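Local coordinates for cell wall binding protein cwp8 (Peptoclostridium difficile, PDB 5J6Q) that probably anchors itself to the cell wall through three CWB2 modules, leaving its other domains to project from the bacterial surface, at residues His78-Glu91 with Glu166-His178. Sequence-based numbering, arbitrary orientation.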
# COMPACT_ATOMS: atom_id res chain seq x y z
N HIS A 78 24.66 -5.02 36.96
CA HIS A 78 25.81 -4.30 37.49
C HIS A 78 25.40 -2.97 38.07
O HIS A 78 24.32 -2.45 37.76
CB HIS A 78 26.84 -4.03 36.35
CG HIS A 78 26.24 -3.21 35.26
ND1 HIS A 78 26.66 -1.93 34.97
CD2 HIS A 78 25.22 -3.48 34.40
CE1 HIS A 78 25.91 -1.44 34.00
NE2 HIS A 78 25.03 -2.35 33.63
N GLN A 79 26.26 -2.42 38.91
CA GLN A 79 26.02 -1.05 39.38
C GLN A 79 27.34 -0.35 39.71
O GLN A 79 28.37 -1.01 39.76
CB GLN A 79 25.10 -1.06 40.62
CG GLN A 79 25.86 -1.02 41.93
CD GLN A 79 24.88 -0.92 43.08
OE1 GLN A 79 24.18 0.08 43.21
NE2 GLN A 79 24.77 -1.97 43.87
N VAL A 80 27.31 0.96 39.92
CA VAL A 80 28.51 1.70 40.30
C VAL A 80 28.44 2.06 41.79
O VAL A 80 27.53 2.78 42.21
CB VAL A 80 28.66 3.00 39.47
CG1 VAL A 80 29.96 3.71 39.86
CG2 VAL A 80 28.65 2.69 37.98
N LEU A 81 29.39 1.55 42.58
CA LEU A 81 29.49 1.84 44.00
C LEU A 81 30.85 2.48 44.20
O LEU A 81 31.87 1.79 44.04
CB LEU A 81 29.39 0.58 44.86
CG LEU A 81 28.05 -0.12 44.81
CD1 LEU A 81 28.11 -1.36 45.67
CD2 LEU A 81 26.95 0.79 45.31
N GLY A 82 30.90 3.78 44.53
CA GLY A 82 32.17 4.43 44.75
C GLY A 82 33.10 4.40 43.54
O GLY A 82 34.29 4.15 43.69
N GLY A 83 32.56 4.63 42.34
CA GLY A 83 33.38 4.69 41.14
C GLY A 83 33.77 3.39 40.47
O GLY A 83 34.33 3.42 39.37
N LYS A 84 33.48 2.23 41.10
CA LYS A 84 33.81 0.93 40.53
C LYS A 84 32.53 0.18 40.10
O LYS A 84 31.55 0.19 40.87
CB LYS A 84 34.55 0.08 41.56
CG LYS A 84 35.94 0.58 41.91
CD LYS A 84 36.58 -0.37 42.91
CE LYS A 84 38.08 -0.24 42.92
NZ LYS A 84 38.70 -1.36 43.68
N VAL A 85 32.53 -0.46 38.89
CA VAL A 85 31.34 -1.23 38.50
C VAL A 85 31.44 -2.53 39.23
O VAL A 85 32.54 -3.12 39.29
CB VAL A 85 31.21 -1.45 36.98
CG1 VAL A 85 31.67 -0.37 36.02
CG2 VAL A 85 30.87 -2.87 36.43
N VAL A 86 30.33 -2.97 39.83
CA VAL A 86 30.34 -4.22 40.60
C VAL A 86 29.21 -5.14 40.21
O VAL A 86 28.25 -4.72 39.56
CB VAL A 86 30.19 -3.86 42.11
CG1 VAL A 86 31.40 -3.07 42.62
CG2 VAL A 86 28.89 -3.07 42.31
N ASP A 87 29.32 -6.37 40.63
CA ASP A 87 28.29 -7.37 40.36
C ASP A 87 27.28 -7.46 41.57
O ASP A 87 26.39 -8.31 41.56
CB ASP A 87 28.96 -8.73 40.24
CG ASP A 87 29.62 -9.11 41.55
OD1 ASP A 87 29.97 -8.18 42.35
OD2 ASP A 87 29.78 -10.32 41.81
N TYR A 88 27.44 -6.59 42.59
CA TYR A 88 26.63 -6.82 43.79
C TYR A 88 25.84 -5.67 44.29
O TYR A 88 26.05 -4.50 43.93
CB TYR A 88 27.54 -7.34 44.94
CG TYR A 88 28.50 -6.32 45.50
CD1 TYR A 88 28.17 -5.56 46.62
CD2 TYR A 88 29.75 -6.12 44.93
CE1 TYR A 88 29.05 -4.62 47.14
CE2 TYR A 88 30.64 -5.18 45.44
CZ TYR A 88 30.29 -4.43 46.54
OH TYR A 88 31.17 -3.50 47.03
N LYS A 89 24.86 -6.03 45.14
CA LYS A 89 24.02 -5.03 45.78
C LYS A 89 23.86 -5.36 47.27
O LYS A 89 23.84 -6.53 47.69
CB LYS A 89 22.65 -4.97 45.09
CG LYS A 89 21.97 -6.33 45.01
CD LYS A 89 20.46 -6.19 44.78
CE LYS A 89 19.77 -7.51 45.08
NZ LYS A 89 18.58 -7.72 44.23
N ILE A 90 23.77 -4.33 48.09
CA ILE A 90 23.65 -4.54 49.52
C ILE A 90 22.18 -4.58 49.89
O ILE A 90 21.46 -3.61 49.67
CB ILE A 90 24.40 -3.45 50.30
CG1 ILE A 90 25.92 -3.60 50.06
CG2 ILE A 90 24.09 -3.56 51.79
CD1 ILE A 90 26.74 -2.46 50.65
N GLU A 91 21.73 -5.73 50.42
CA GLU A 91 20.33 -5.83 50.82
C GLU A 91 20.18 -5.80 52.35
O GLU A 91 20.96 -6.43 53.09
CB GLU A 91 19.70 -7.10 50.24
CG GLU A 91 19.25 -6.85 48.81
CD GLU A 91 18.55 -8.04 48.20
OE1 GLU A 91 17.58 -7.81 47.45
OE2 GLU A 91 18.98 -9.18 48.47
N GLU A 166 29.63 -11.93 59.73
CA GLU A 166 29.96 -11.25 58.48
C GLU A 166 28.70 -10.91 57.66
O GLU A 166 27.63 -11.43 57.94
CB GLU A 166 30.89 -12.14 57.64
CG GLU A 166 31.73 -11.34 56.65
CD GLU A 166 33.19 -11.75 56.68
OE1 GLU A 166 33.97 -11.09 57.40
OE2 GLU A 166 33.54 -12.73 55.99
N LYS A 167 28.85 -10.04 56.65
CA LYS A 167 27.75 -9.58 55.80
C LYS A 167 27.60 -10.39 54.50
O LYS A 167 28.55 -11.01 54.02
CB LYS A 167 27.97 -8.10 55.45
CG LYS A 167 28.35 -7.26 56.66
CD LYS A 167 28.07 -5.79 56.42
CE LYS A 167 28.52 -4.94 57.58
N ARG A 168 26.38 -10.36 53.92
CA ARG A 168 26.00 -11.06 52.70
C ARG A 168 25.73 -10.06 51.60
O ARG A 168 24.62 -9.52 51.52
CB ARG A 168 24.71 -11.89 52.92
CG ARG A 168 24.63 -13.21 52.12
CD ARG A 168 24.44 -13.02 50.61
NE ARG A 168 23.03 -12.86 50.20
CZ ARG A 168 22.42 -13.66 49.32
NH1 ARG A 168 23.08 -14.68 48.77
NH2 ARG A 168 21.16 -13.43 48.97
N TYR A 169 26.72 -9.78 50.77
CA TYR A 169 26.48 -8.88 49.65
C TYR A 169 25.72 -9.75 48.68
O TYR A 169 26.06 -10.92 48.57
CB TYR A 169 27.81 -8.36 49.07
CG TYR A 169 28.69 -7.75 50.13
CD1 TYR A 169 29.47 -8.55 50.95
CD2 TYR A 169 28.72 -6.38 50.34
CE1 TYR A 169 30.26 -7.99 51.96
CE2 TYR A 169 29.50 -5.81 51.34
CZ TYR A 169 30.27 -6.63 52.15
OH TYR A 169 31.02 -6.07 53.17
N SER A 170 24.70 -9.26 48.00
CA SER A 170 23.97 -10.16 47.11
C SER A 170 24.16 -9.85 45.61
O SER A 170 24.67 -8.78 45.24
CB SER A 170 22.48 -10.14 47.47
OG SER A 170 21.89 -8.91 47.11
N ASP A 171 23.74 -10.78 44.78
CA ASP A 171 23.87 -10.63 43.34
C ASP A 171 22.83 -9.75 42.70
O ASP A 171 21.67 -9.74 43.08
CB ASP A 171 23.81 -12.00 42.66
CG ASP A 171 24.51 -12.02 41.31
OD1 ASP A 171 25.26 -11.06 41.00
OD2 ASP A 171 24.31 -13.00 40.55
N ILE A 172 23.26 -8.98 41.74
CA ILE A 172 22.34 -8.15 40.99
C ILE A 172 21.91 -9.04 39.86
O ILE A 172 22.72 -9.27 38.96
CB ILE A 172 23.03 -6.87 40.48
CG1 ILE A 172 23.61 -6.08 41.66
CG2 ILE A 172 22.07 -6.05 39.68
CD1 ILE A 172 24.40 -4.89 41.15
N ASP A 173 20.67 -9.56 39.88
CA ASP A 173 20.19 -10.50 38.85
C ASP A 173 20.32 -10.00 37.42
O ASP A 173 20.23 -8.80 37.17
CB ASP A 173 18.71 -10.85 39.09
CG ASP A 173 18.43 -11.49 40.43
OD1 ASP A 173 19.28 -12.30 40.90
OD2 ASP A 173 17.37 -11.20 41.01
N SER A 174 20.50 -10.92 36.47
CA SER A 174 20.60 -10.51 35.08
C SER A 174 19.34 -9.76 34.71
O SER A 174 18.27 -10.01 35.25
CB SER A 174 20.82 -11.70 34.15
OG SER A 174 19.70 -12.55 34.03
N LYS A 175 19.47 -8.81 33.83
CA LYS A 175 18.35 -8.02 33.37
C LYS A 175 17.79 -8.73 32.17
O LYS A 175 17.98 -9.95 32.05
CB LYS A 175 18.78 -6.59 33.05
CG LYS A 175 19.16 -5.81 34.32
CD LYS A 175 19.70 -4.42 34.01
CE LYS A 175 20.49 -3.86 35.18
NZ LYS A 175 21.02 -2.49 34.92
N GLU A 176 17.17 -8.01 31.25
CA GLU A 176 16.53 -8.76 30.18
C GLU A 176 17.22 -8.79 28.83
O GLU A 176 17.69 -7.78 28.32
CB GLU A 176 15.09 -8.22 30.01
CG GLU A 176 14.19 -8.65 31.17
CD GLU A 176 13.09 -9.60 30.73
OE1 GLU A 176 13.25 -10.28 29.69
OE2 GLU A 176 12.06 -9.65 31.43
N LEU A 177 17.23 -9.99 28.25
CA LEU A 177 17.77 -10.37 26.93
C LEU A 177 17.16 -9.52 25.81
O LEU A 177 15.97 -9.71 25.54
CB LEU A 177 17.36 -11.85 26.72
CG LEU A 177 17.90 -12.68 25.55
CD1 LEU A 177 17.36 -12.15 24.24
CD2 LEU A 177 19.40 -12.77 25.52
N HIS A 178 17.93 -8.59 25.17
CA HIS A 178 17.44 -7.78 24.03
C HIS A 178 18.00 -8.41 22.71
O HIS A 178 19.14 -8.87 22.71
CB HIS A 178 17.88 -6.29 24.09
CG HIS A 178 17.48 -5.59 25.34
ND1 HIS A 178 18.33 -5.46 26.42
CD2 HIS A 178 16.33 -4.95 25.67
CE1 HIS A 178 17.69 -4.78 27.36
NE2 HIS A 178 16.49 -4.46 26.94
O HOH W 1 18.78 -8.03 41.77
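Ser170 and Lys89 pair through their backbones in both directions. Lys89 N donates to Ser170 O at 2.8 Å, and Ser170 N returns the bond to Lys89 O at 2.9 Å, both nearly straight. Two residues along each chain, past the non-hydrogen-bonded pair of Tyr88 and Asp171, Ile172 N reaches Asp87 O at 3.2 Å. Strand 88-90 thereby lies antiparallel to 169-171, as an outer strand of a small sheet completed by strand 149-150.

The tight part lies round Ile172. With CG1 beside the backbone N (chi1 -58°) and the chain then extended, Ile172 CD1 lies over one face of the Tyr88-Lys89 peptide, 3.3 Å from Tyr88 O, and also packs on CB of Gln79. Gln79 NE2 donates to Tyr88 O at 2.8 Å, in the carbonyl plane and on a lone pair, which ties the hairpin 79-86 to the strand following it. The carboxylate of Asp87 is held by the backbone amides of Lys31 and Ala32.

On the face of Tyr88, the edge of Tyr169 arrives as an offset T-shaped pair, planes at 82°, while Val86 CG2 also lies over a face of the Tyr88 ring. Ile90 CG1 touches Tyr169 more loosely.

The solvent side is polar and looser. Ser170 OG sits between two acceptors, 3.1 Å from Lys89 O and 3.2 Å from Glu91 OE2, and Lys89 NZ meets Glu91 OE1 in a 3.4 Å salt bridge. Further out, Lys175 reaches back to a salt bridge with Asp75.

Backbone bonds and a few apolar atoms thus fix the join where the chain leaves for residues 92-165 and comes back, whereas the charged rim probably adds less to its rigidity.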